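Local coordinates for periplasmic sugar-binding domain protein (Pseudomonas fluorescens Pf-5, PDB 3H75) that probably binds a carbohydrate in the periplasm, as a two-domain alpha/beta member of the bacterial solute-binding protein 2 family, at residues M216-M221 / N241-A246; Q222-L227 / T233-S238; Q77-S82 / I87-V92. All blocks are in the same frame, centred on the assembly; numbering follows the deposited sequence.

Interaction 1 of 3, residues M216-M221 / N241-A246; sequences MALGAM and NSSPEA
Leu218 of helix 214-226 reaches Ser243, Glu245 and Ala246 at the start of helix 244-252, and it carries every touch between 216-221 and 241-246. The interface is small, 135 Å² over both sides, and Leu218 supplies 78 Å² of it.

The van der Waals contacts centre on one methyl group. Leu218 CD1 lies 3.9 Å from Glu245 CB and 4.2 Å from Glu245 CG, so the leucine branch runs across the aliphatic part of the glutamate at a slant; it also touches the carboxylate carbon, Glu245 CD, at 4.0 Å. Glu245 has CG anti to its own N (chi1 -158°) and stays extended beyond it; this lays the carboxylate alongside the leucine methyls, with Glu245 OE2 4.1 Å from Leu218 CD2. Leu218 CD1 comes to 4.1 Å from Ala246 N, and its methyl-to-methyl contact with Ala246 CB is looser, at 4.5 Å.

The polar bonds border the leucine and do not run between the segments. Ser243 is the N-cap of helix 244-252: its OG accepts from Ala246 N at 3.2 Å, with an N-H...O angle of 150°. A chi1 of 66° puts OG between the backbone N and the carbonyl carbon, from where it can serve both that amide and Asp214 OD2. Leu218 CD1 covers the hydroxyl from 4.1 Å. With alanine in place of Ser243, the Ala246 amide would probably lose its cap and Asp214 the hydroxyl it bonds. Arg189 meets the Glu245 charge through a salt bridge to OE2.

Leu218 also packs on Arg189 of helix 189-202, where Ala220 touches Ala196. Ser243 and Pro244 touch Thr17 of helix 17-33, from the other domain, consistent with a place at the interdomain cleft, where sugars bind in this family.

Interaction 2 of 3, residues Q222-L227 / T233-S238; sequences QAAREL and TDLLFS
Ala224 points its CB from helix 214-226 at two side chains, Leu235 and Phe237, that stand out from the same side of the chain leading into and along strand 236-240. Leu235 CD2 is 3.7 Å from Ala224 CB, and Phe237 CZ is 3.8 Å from Ala224 CB. Leu235 CD2 and Phe237 CZ are 3.5 Å from each other, so the three carbons form a nearly equilateral triangle, with the alanine methyl resting on the seam between leucine and phenylalanine.

The ring is met at its edge. Ala224 CB lies close to the ring plane, beyond CZ, which makes this an end-on approach and not a CH-pi contact over a face. Leu235 has CG anti to its backbone N (chi1 -176°), and this conformation extends the branch toward the helix until CD2 stands beside the far end of the ring. Leu236, between them, faces the other way and packs on helix 122-137, the alternation expected of an extended chain.

The contact belongs to a beta-alpha-beta crossover, strand 206-211, helix 214-226 and strand 236-240, and lies in the later part of the helix. On the sheet, Leu235 and Phe237 touch Thr206 and Val209 of the adjacent parallel strand; Leu200 of helix 189-202 also packs on Ala224.

Polar groups lie away from the methyl. Gln222 NE2 gives a weak bond of 3.4 Å to Glu226 OE2, and Asp234 OD1 pairs with Arg229 in the connecting turn.

The side-chain contacts across the 77 Å² are apolar, and Ala224 accounts for 43 Å² of that area. The small methyl is consistent with the close backbones, Ala224 CA to Leu235 CA being 8.2 Å, and these segments meet by shape and apolar packing alone.

Interaction 3 of 3, residues Q77-S82 / I87-V92; sequences QILRLS and IKLFIV
Leu79 and Ser82 of helix 74-82 close over Leu89 of strand 88-93, the second half of a beta-alpha-beta unit that begins with strand 65-69. The short helix and strand axes run nearly antiparallel and approach to 10.2 Å, as expected where a helix lies on a sheet and the chain turns back into the next strand.

Leu79 leaves its backbone obliquely, but with CG anti to the carbonyl carbon (chi1 -72°) and an extended chi2 of 171° its CD2 swings in to the strand. There Leu79 CD2 meets Leu89 CD1 at 3.5 Å, tighter than usual for two methyls, the side chains crossing at a slant; Ile91 CD1 is a looser neighbour of Leu79 CD2 at 4.4 Å. Leu66 of the neighbouring strand packs against Leu89, and Phe57 of helix 46-58 against Ser82.

Ser82 holds OG between its backbone N and carbonyl carbon (chi1 68°), which brings the oxygen both to Leu79 O and to the strand. The hydroxyl hydrogen goes to its own helix, so Ser82 OG meets Leu89 CD1, 3.2 Å away, by van der Waals contact while donating to Leu79 O at 2.6 Å, tilted from the carbonyl plane.

How the interactions relate
Interactions 1 and 2 share helix 214-226 and touch each other: Met221 CG is 3.6 Å from Phe237 CG and Ala220 CB 3.8 Å from Phe237 CE1, so the ring of interaction 2 also packs on the helix segment of interaction 1. Interaction 3 holds a comparable crossover in the other domain, on the opposite side of the chain's centre, about 33 Å from interaction 1 and 43 Å from interaction 2 between centres. Interaction 2 is wholly buried and apolar. Interaction 1, also mainly buried but nearer the middle of the chain, adds an N-cap and a salt-bridged glutamate beside its leucine. Interaction 3 is only partly buried, and mixes leucine and isoleucine with a serine bonded within its own helix.

Interaction 1 of 3, residues M216-M221 / N241-A246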
loop_
_atom_site.group_PDB
_atom_site.type_symbol
_atom_site.label_atom_id
_atom_site.label_comp_id
_atom_site.label_asym_id
_atom_site.label_seq_id
_atom_site.Cartn_x
_atom_site.Cartn_y
_atom_site.Cartn_z
HETATM N N MSE A 216 -5.363 -8.624 -7.932
HETATM C CA MSE A 216 -6.757 -8.870 -8.264
HETATM C C MSE A 216 -7.113 -8.333 -9.644
HETATM O O MSE A 216 -7.856 -8.969 -10.382
HETATM C CB MSE A 216 -7.662 -8.268 -7.192
HETATM C CG MSE A 216 -7.463 -8.924 -5.832
HETATM SE SE MSE A 216 -8.694 -8.350 -4.482
HETATM C CE MSE A 216 -8.213 -6.448 -4.447
ATOM N N ALA A 217 -6.577 -7.172 -10.008
ATOM C CA ALA A 217 -6.857 -6.618 -11.328
ATOM C C ALA A 217 -6.372 -7.587 -12.412
ATOM O O ALA A 217 -7.085 -7.862 -13.377
ATOM C CB ALA A 217 -6.176 -5.257 -11.484
ATOM N N LEU A 218 -5.161 -8.113 -12.245
ATOM C CA LEU A 218 -4.599 -9.054 -13.212
ATOM C C LEU A 218 -5.450 -10.323 -13.312
ATOM O O LEU A 218 -5.591 -10.901 -14.392
ATOM C CB LEU A 218 -3.159 -9.397 -12.822
ATOM C CG LEU A 218 -2.197 -8.214 -12.929
ATOM C CD1 LEU A 218 -0.857 -8.596 -12.331
ATOM C CD2 LEU A 218 -2.052 -7.788 -14.385
ATOM N N GLY A 219 -6.015 -10.752 -12.188
ATOM C CA GLY A 219 -6.866 -11.929 -12.192
ATOM C C GLY A 219 -8.154 -11.652 -12.947
ATOM O O GLY A 219 -8.587 -12.453 -13.776
ATOM N N ALA A 220 -8.773 -10.509 -12.668
ATOM C CA ALA A 220 -10.018 -10.150 -13.340
ATOM C C ALA A 220 -9.786 -9.949 -14.830
ATOM O O ALA A 220 -10.657 -10.241 -15.646
ATOM C CB ALA A 220 -10.606 -8.878 -12.720
HETATM N N MSE A 221 -8.610 -9.442 -15.182
HETATM C CA MSE A 221 -8.276 -9.212 -16.581
HETATM C C MSE A 221 -8.200 -10.516 -17.362
HETATM O O MSE A 221 -8.598 -10.569 -18.524
HETATM C CB MSE A 221 -6.954 -8.455 -16.688
HETATM C CG MSE A 221 -7.095 -6.963 -16.408
HETATM SE SE MSE A 221 -5.409 -6.080 -16.075
HETATM C CE MSE A 221 -4.630 -6.203 -17.850
ATOM N N ASN A 241 -0.348 -0.859 -6.457
ATOM C CA ASN A 241 0.942 -1.547 -6.259
ATOM C C ASN A 241 1.831 -1.367 -7.492
ATOM O O ASN A 241 1.566 -0.501 -8.335
ATOM C CB ASN A 241 0.780 -3.051 -5.967
ATOM C CG ASN A 241 0.040 -3.342 -4.658
ATOM O OD1 ASN A 241 -0.198 -2.452 -3.841
ATOM N ND2 ASN A 241 -0.316 -4.608 -4.458
ATOM N N SER A 242 2.881 -2.175 -7.604
ATOM C CA SER A 242 3.799 -2.053 -8.736
ATOM C C SER A 242 4.474 -3.361 -9.124
ATOM O O SER A 242 5.678 -3.390 -9.401
ATOM C CB SER A 242 4.865 -0.992 -8.425
ATOM O OG SER A 242 5.611 -1.340 -7.265
ATOM N N SER A 243 3.712 -4.449 -9.148
ATOM C CA SER A 243 4.295 -5.730 -9.530
ATOM C C SER A 243 4.795 -5.621 -10.967
ATOM O O SER A 243 4.260 -4.851 -11.769
ATOM C CB SER A 243 3.262 -6.851 -9.433
ATOM O OG SER A 243 2.229 -6.679 -10.387
ATOM N N PRO A 244 5.832 -6.393 -11.312
ATOM C CA PRO A 244 6.375 -6.349 -12.670
ATOM C C PRO A 244 5.303 -6.518 -13.742
ATOM O O PRO A 244 5.282 -5.775 -14.724
ATOM C CB PRO A 244 7.386 -7.491 -12.672
ATOM C CG PRO A 244 7.882 -7.486 -11.260
ATOM C CD PRO A 244 6.605 -7.317 -10.465
ATOM N N GLU A 245 4.414 -7.490 -13.551
ATOM C CA GLU A 245 3.358 -7.745 -14.525
ATOM C C GLU A 245 2.383 -6.575 -14.645
ATOM O O GLU A 245 1.920 -6.255 -15.740
ATOM C CB GLU A 245 2.590 -9.018 -14.159
ATOM C CG GLU A 245 1.862 -9.637 -15.340
ATOM C CD GLU A 245 1.140 -10.917 -14.979
ATOM O OE1 GLU A 245 1.668 -11.679 -14.144
ATOM O OE2 GLU A 245 0.054 -11.169 -15.539
ATOM N N ALA A 246 2.062 -5.938 -13.522
ATOM C CA ALA A 246 1.143 -4.803 -13.541
ATOM C C ALA A 246 1.778 -3.614 -14.253
ATOM O O ALA A 246 1.113 -2.906 -15.011
ATOM C CB ALA A 246 0.758 -4.415 -12.116
#

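Interaction 2 of 3, residues Q222-L227 / T233-S238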
loop_
_atom_site.group_PDB
_atom_site.type_symbol
_atom_site.label_atom_id
_atom_site.label_comp_id
_atom_site.label_asym_id
_atom_site.label_seq_id
_atom_site.Cartn_x
_atom_site.Cartn_y
_atom_site.Cartn_z
ATOM N N GLN A 222 -7.697 -11.568 -16.726
ATOM C CA GLN A 222 -7.606 -12.858 -17.402
ATOM C C GLN A 222 -9.010 -13.387 -17.655
ATOM O O GLN A 222 -9.308 -13.881 -18.741
ATOM C CB GLN A 222 -6.825 -13.866 -16.560
ATOM C CG GLN A 222 -6.480 -15.137 -17.327
ATOM C CD GLN A 222 -5.611 -16.085 -16.531
ATOM O OE1 GLN A 222 -4.705 -15.658 -15.816
ATOM N NE2 GLN A 222 -5.870 -17.383 -16.663
ATOM N N ALA A 223 -9.873 -13.282 -16.650
ATOM C CA ALA A 223 -11.249 -13.744 -16.790
ATOM C C ALA A 223 -11.901 -12.968 -17.936
ATOM O O ALA A 223 -12.658 -13.523 -18.733
ATOM C CB ALA A 223 -12.015 -13.519 -15.490
ATOM N N ALA A 224 -11.590 -11.680 -18.018
ATOM C CA ALA A 224 -12.138 -10.822 -19.062
ATOM C C ALA A 224 -11.711 -11.277 -20.459
ATOM O O ALA A 224 -12.538 -11.359 -21.370
ATOM C CB ALA A 224 -11.704 -9.375 -18.824
ATOM N N ARG A 225 -10.423 -11.566 -20.629
ATOM C CA ARG A 225 -9.917 -12.010 -21.926
ATOM C C ARG A 225 -10.607 -13.298 -22.369
ATOM O O ARG A 225 -10.927 -13.473 -23.545
ATOM C CB ARG A 225 -8.400 -12.236 -21.870
ATOM C CG ARG A 225 -7.570 -10.967 -21.732
ATOM C CD ARG A 225 -6.088 -11.245 -21.983
ATOM N NE ARG A 225 -5.517 -12.171 -21.007
ATOM C CZ ARG A 225 -5.075 -11.817 -19.804
ATOM N NH1 ARG A 225 -5.131 -10.547 -19.421
ATOM N NH2 ARG A 225 -4.583 -12.731 -18.980
ATOM N N GLU A 226 -10.832 -14.194 -21.414
ATOM C CA GLU A 226 -11.479 -15.471 -21.687
ATOM C C GLU A 226 -12.921 -15.328 -22.161
ATOM O O GLU A 226 -13.460 -16.229 -22.804
ATOM C CB GLU A 226 -11.428 -16.351 -20.437
ATOM C CG GLU A 226 -10.087 -17.032 -20.223
ATOM C CD GLU A 226 -9.924 -17.593 -18.827
ATOM O OE1 GLU A 226 -10.936 -18.005 -18.223
ATOM O OE2 GLU A 226 -8.777 -17.634 -18.338
ATOM N N LEU A 227 -13.544 -14.198 -21.843
ATOM C CA LEU A 227 -14.926 -13.955 -22.242
ATOM C C LEU A 227 -15.012 -13.151 -23.532
ATOM O O LEU A 227 -16.105 -12.881 -24.032
ATOM C CB LEU A 227 -15.678 -13.222 -21.125
ATOM C CG LEU A 227 -15.834 -13.990 -19.809
ATOM C CD1 LEU A 227 -16.559 -13.123 -18.792
ATOM C CD2 LEU A 227 -16.600 -15.283 -20.050
ATOM N N THR A 233 -9.357 -1.490 -23.779
ATOM C CA THR A 233 -10.098 -0.996 -24.934
ATOM C C THR A 233 -11.592 -0.880 -24.645
ATOM O O THR A 233 -12.131 0.225 -24.625
ATOM C CB THR A 233 -9.886 -1.900 -26.169
ATOM O OG1 THR A 233 -8.500 -1.896 -26.533
ATOM C CG2 THR A 233 -10.704 -1.395 -27.349
ATOM N N ASP A 234 -12.260 -2.008 -24.416
ATOM C CA ASP A 234 -13.694 -1.991 -24.137
ATOM C C ASP A 234 -14.037 -2.234 -22.669
ATOM O O ASP A 234 -15.198 -2.146 -22.270
ATOM C CB ASP A 234 -14.424 -3.019 -25.014
ATOM C CG ASP A 234 -13.901 -4.431 -24.825
ATOM O OD1 ASP A 234 -13.956 -4.948 -23.690
ATOM O OD2 ASP A 234 -13.438 -5.031 -25.819
ATOM N N LEU A 235 -13.022 -2.533 -21.868
ATOM C CA LEU A 235 -13.205 -2.783 -20.443
ATOM C C LEU A 235 -11.966 -2.210 -19.767
ATOM O O LEU A 235 -10.849 -2.647 -20.041
ATOM C CB LEU A 235 -13.316 -4.289 -20.188
ATOM C CG LEU A 235 -13.608 -4.767 -18.766
ATOM C CD1 LEU A 235 -14.899 -4.136 -18.259
ATOM C CD2 LEU A 235 -13.715 -6.288 -18.751
ATOM N N LEU A 236 -12.155 -1.223 -18.894
ATOM C CA LEU A 236 -11.024 -0.577 -18.236
ATOM C C LEU A 236 -10.824 -1.000 -16.788
ATOM O O LEU A 236 -11.769 -1.022 -15.999
ATOM C CB LEU A 236 -11.180 0.940 -18.325
ATOM C CG LEU A 236 -11.489 1.479 -19.730
ATOM C CD1 LEU A 236 -11.369 2.995 -19.714
ATOM C CD2 LEU A 236 -10.525 0.886 -20.763
ATOM N N PHE A 237 -9.570 -1.303 -16.455
ATOM C CA PHE A 237 -9.168 -1.773 -15.130
ATOM C C PHE A 237 -8.214 -0.839 -14.398
ATOM O O PHE A 237 -7.347 -0.208 -15.010
ATOM C CB PHE A 237 -8.438 -3.113 -15.261
ATOM C CG PHE A 237 -9.286 -4.224 -15.782
ATOM C CD1 PHE A 237 -9.803 -5.174 -14.911
ATOM C CD2 PHE A 237 -9.557 -4.335 -17.144
ATOM C CE1 PHE A 237 -10.577 -6.227 -15.380
ATOM C CE2 PHE A 237 -10.335 -5.387 -17.628
ATOM C CZ PHE A 237 -10.845 -6.334 -16.744
ATOM N N SER A 238 -8.366 -0.780 -13.077
ATOM C CA SER A 238 -7.477 0.003 -12.225
ATOM C C SER A 238 -6.886 -0.936 -11.173
ATOM O O SER A 238 -7.467 -1.983 -10.852
ATOM C CB SER A 238 -8.232 1.136 -11.520
ATOM O OG SER A 238 -9.118 0.636 -10.527
#

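Interaction 3 of 3, residues Q77-S82 / I87-V92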
loop_
_atom_site.group_PDB
_atom_site.type_symbol
_atom_site.label_atom_id
_atom_site.label_comp_id
_atom_site.label_asym_id
_atom_site.label_seq_id
_atom_site.Cartn_x
_atom_site.Cartn_y
_atom_site.Cartn_z
ATOM N N GLN A 77 -3.956 -5.436 20.790
ATOM C CA GLN A 77 -3.407 -6.419 21.717
ATOM C C GLN A 77 -1.900 -6.242 21.860
ATOM O O GLN A 77 -1.355 -6.370 22.955
ATOM C CB GLN A 77 -3.731 -7.841 21.249
ATOM C CG GLN A 77 -5.214 -8.096 21.024
ATOM C CD GLN A 77 -5.548 -9.571 20.898
ATOM O OE1 GLN A 77 -6.609 -9.942 20.391
ATOM N NE2 GLN A 77 -4.647 -10.423 21.375
ATOM N N ILE A 78 -1.223 -5.943 20.758
ATOM C CA ILE A 78 0.220 -5.742 20.806
ATOM C C ILE A 78 0.554 -4.481 21.600
ATOM O O ILE A 78 1.556 -4.434 22.312
ATOM C CB ILE A 78 0.812 -5.649 19.380
ATOM C CG1 ILE A 78 0.694 -7.014 18.696
ATOM C CG2 ILE A 78 2.269 -5.191 19.439
ATOM C CD1 ILE A 78 1.240 -7.061 17.275
ATOM N N LEU A 79 -0.289 -3.460 21.484
ATOM C CA LEU A 79 -0.072 -2.218 22.217
ATOM C C LEU A 79 -0.144 -2.482 23.720
ATOM O O LEU A 79 0.685 -1.990 24.486
ATOM C CB LEU A 79 -1.120 -1.177 21.821
ATOM C CG LEU A 79 -0.961 -0.582 20.420
ATOM C CD1 LEU A 79 -2.183 0.254 20.067
ATOM C CD2 LEU A 79 0.306 0.261 20.373
ATOM N N ARG A 80 -1.134 -3.264 24.138
ATOM C CA ARG A 80 -1.297 -3.585 25.550
ATOM C C ARG A 80 -0.174 -4.480 26.065
ATOM O O ARG A 80 0.257 -4.349 27.209
ATOM C CB ARG A 80 -2.649 -4.264 25.795
ATOM C CG ARG A 80 -3.852 -3.347 25.603
ATOM C CD ARG A 80 -5.126 -3.967 26.176
ATOM N NE ARG A 80 -5.592 -5.121 25.411
ATOM C CZ ARG A 80 -6.136 -5.047 24.200
ATOM N NH1 ARG A 80 -6.284 -3.871 23.606
ATOM N NH2 ARG A 80 -6.536 -6.150 23.584
ATOM N N LEU A 81 0.299 -5.390 25.219
ATOM C CA LEU A 81 1.370 -6.301 25.606
ATOM C C LEU A 81 2.725 -5.608 25.693
ATOM O O LEU A 81 3.596 -6.033 26.453
ATOM C CB LEU A 81 1.453 -7.472 24.621
ATOM C CG LEU A 81 0.515 -8.664 24.852
ATOM C CD1 LEU A 81 -0.912 -8.188 25.060
ATOM C CD2 LEU A 81 0.600 -9.612 23.669
ATOM N N SER A 82 2.895 -4.536 24.925
ATOM C CA SER A 82 4.151 -3.790 24.899
ATOM C C SER A 82 4.393 -2.967 26.161
ATOM O O SER A 82 5.524 -2.580 26.448
ATOM C CB SER A 82 4.177 -2.850 23.693
ATOM O OG SER A 82 3.225 -1.810 23.854
ATOM N N ILE A 87 10.374 -1.193 24.775
ATOM C CA ILE A 87 10.498 -1.121 23.325
ATOM C C ILE A 87 9.607 -0.011 22.788
ATOM O O ILE A 87 8.452 0.119 23.193
ATOM C CB ILE A 87 10.068 -2.439 22.655
ATOM C CG1 ILE A 87 10.910 -3.595 23.196
ATOM C CG2 ILE A 87 10.229 -2.333 21.136
ATOM C CD1 ILE A 87 10.511 -4.953 22.646
ATOM N N LYS A 88 10.158 0.793 21.888
ATOM C CA LYS A 88 9.409 1.884 21.277
ATOM C C LYS A 88 8.625 1.294 20.111
ATOM O O LYS A 88 9.158 0.494 19.343
ATOM C CB LYS A 88 10.366 2.971 20.781
ATOM C CG LYS A 88 11.095 3.721 21.896
ATOM C CD LYS A 88 12.078 4.733 21.326
ATOM C CE LYS A 88 12.746 5.545 22.424
ATOM N NZ LYS A 88 13.642 6.589 21.851
ATOM N N LEU A 89 7.360 1.676 19.986
ATOM C CA LEU A 89 6.521 1.157 18.914
ATOM C C LEU A 89 6.275 2.159 17.805
ATOM O O LEU A 89 6.175 3.363 18.049
ATOM C CB LEU A 89 5.162 0.722 19.458
ATOM C CG LEU A 89 5.108 -0.323 20.570
ATOM C CD1 LEU A 89 3.652 -0.598 20.914
ATOM C CD2 LEU A 89 5.800 -1.590 20.127
ATOM N N PHE A 90 6.165 1.650 16.585
ATOM C CA PHE A 90 5.886 2.491 15.435
ATOM C C PHE A 90 4.821 1.781 14.609
ATOM O O PHE A 90 5.041 0.677 14.107
ATOM C CB PHE A 90 7.145 2.712 14.602
ATOM C CG PHE A 90 7.087 3.946 13.755
ATOM C CD1 PHE A 90 6.942 5.195 14.348
ATOM C CD2 PHE A 90 7.153 3.862 12.369
ATOM C CE1 PHE A 90 6.859 6.353 13.573
ATOM C CE2 PHE A 90 7.072 5.009 11.584
ATOM C CZ PHE A 90 6.923 6.260 12.189
ATOM N N ILE A 91 3.661 2.423 14.494
ATOM C CA ILE A 91 2.512 1.889 13.762
ATOM C C ILE A 91 2.477 2.476 12.356
ATOM O O ILE A 91 2.481 3.695 12.187
ATOM C CB ILE A 91 1.200 2.264 14.484
ATOM C CG1 ILE A 91 1.271 1.831 15.949
ATOM C CG2 ILE A 91 0.013 1.631 13.775
ATOM C CD1 ILE A 91 1.484 0.352 16.146
ATOM N N VAL A 92 2.420 1.618 11.342
ATOM C CA VAL A 92 2.427 2.123 9.979
ATOM C C VAL A 92 1.263 1.742 9.086
ATOM O O VAL A 92 0.455 0.865 9.411
ATOM C CB VAL A 92 3.727 1.712 9.248
ATOM C CG1 VAL A 92 4.930 2.276 9.980
ATOM C CG2 VAL A 92 3.817 0.190 9.153
#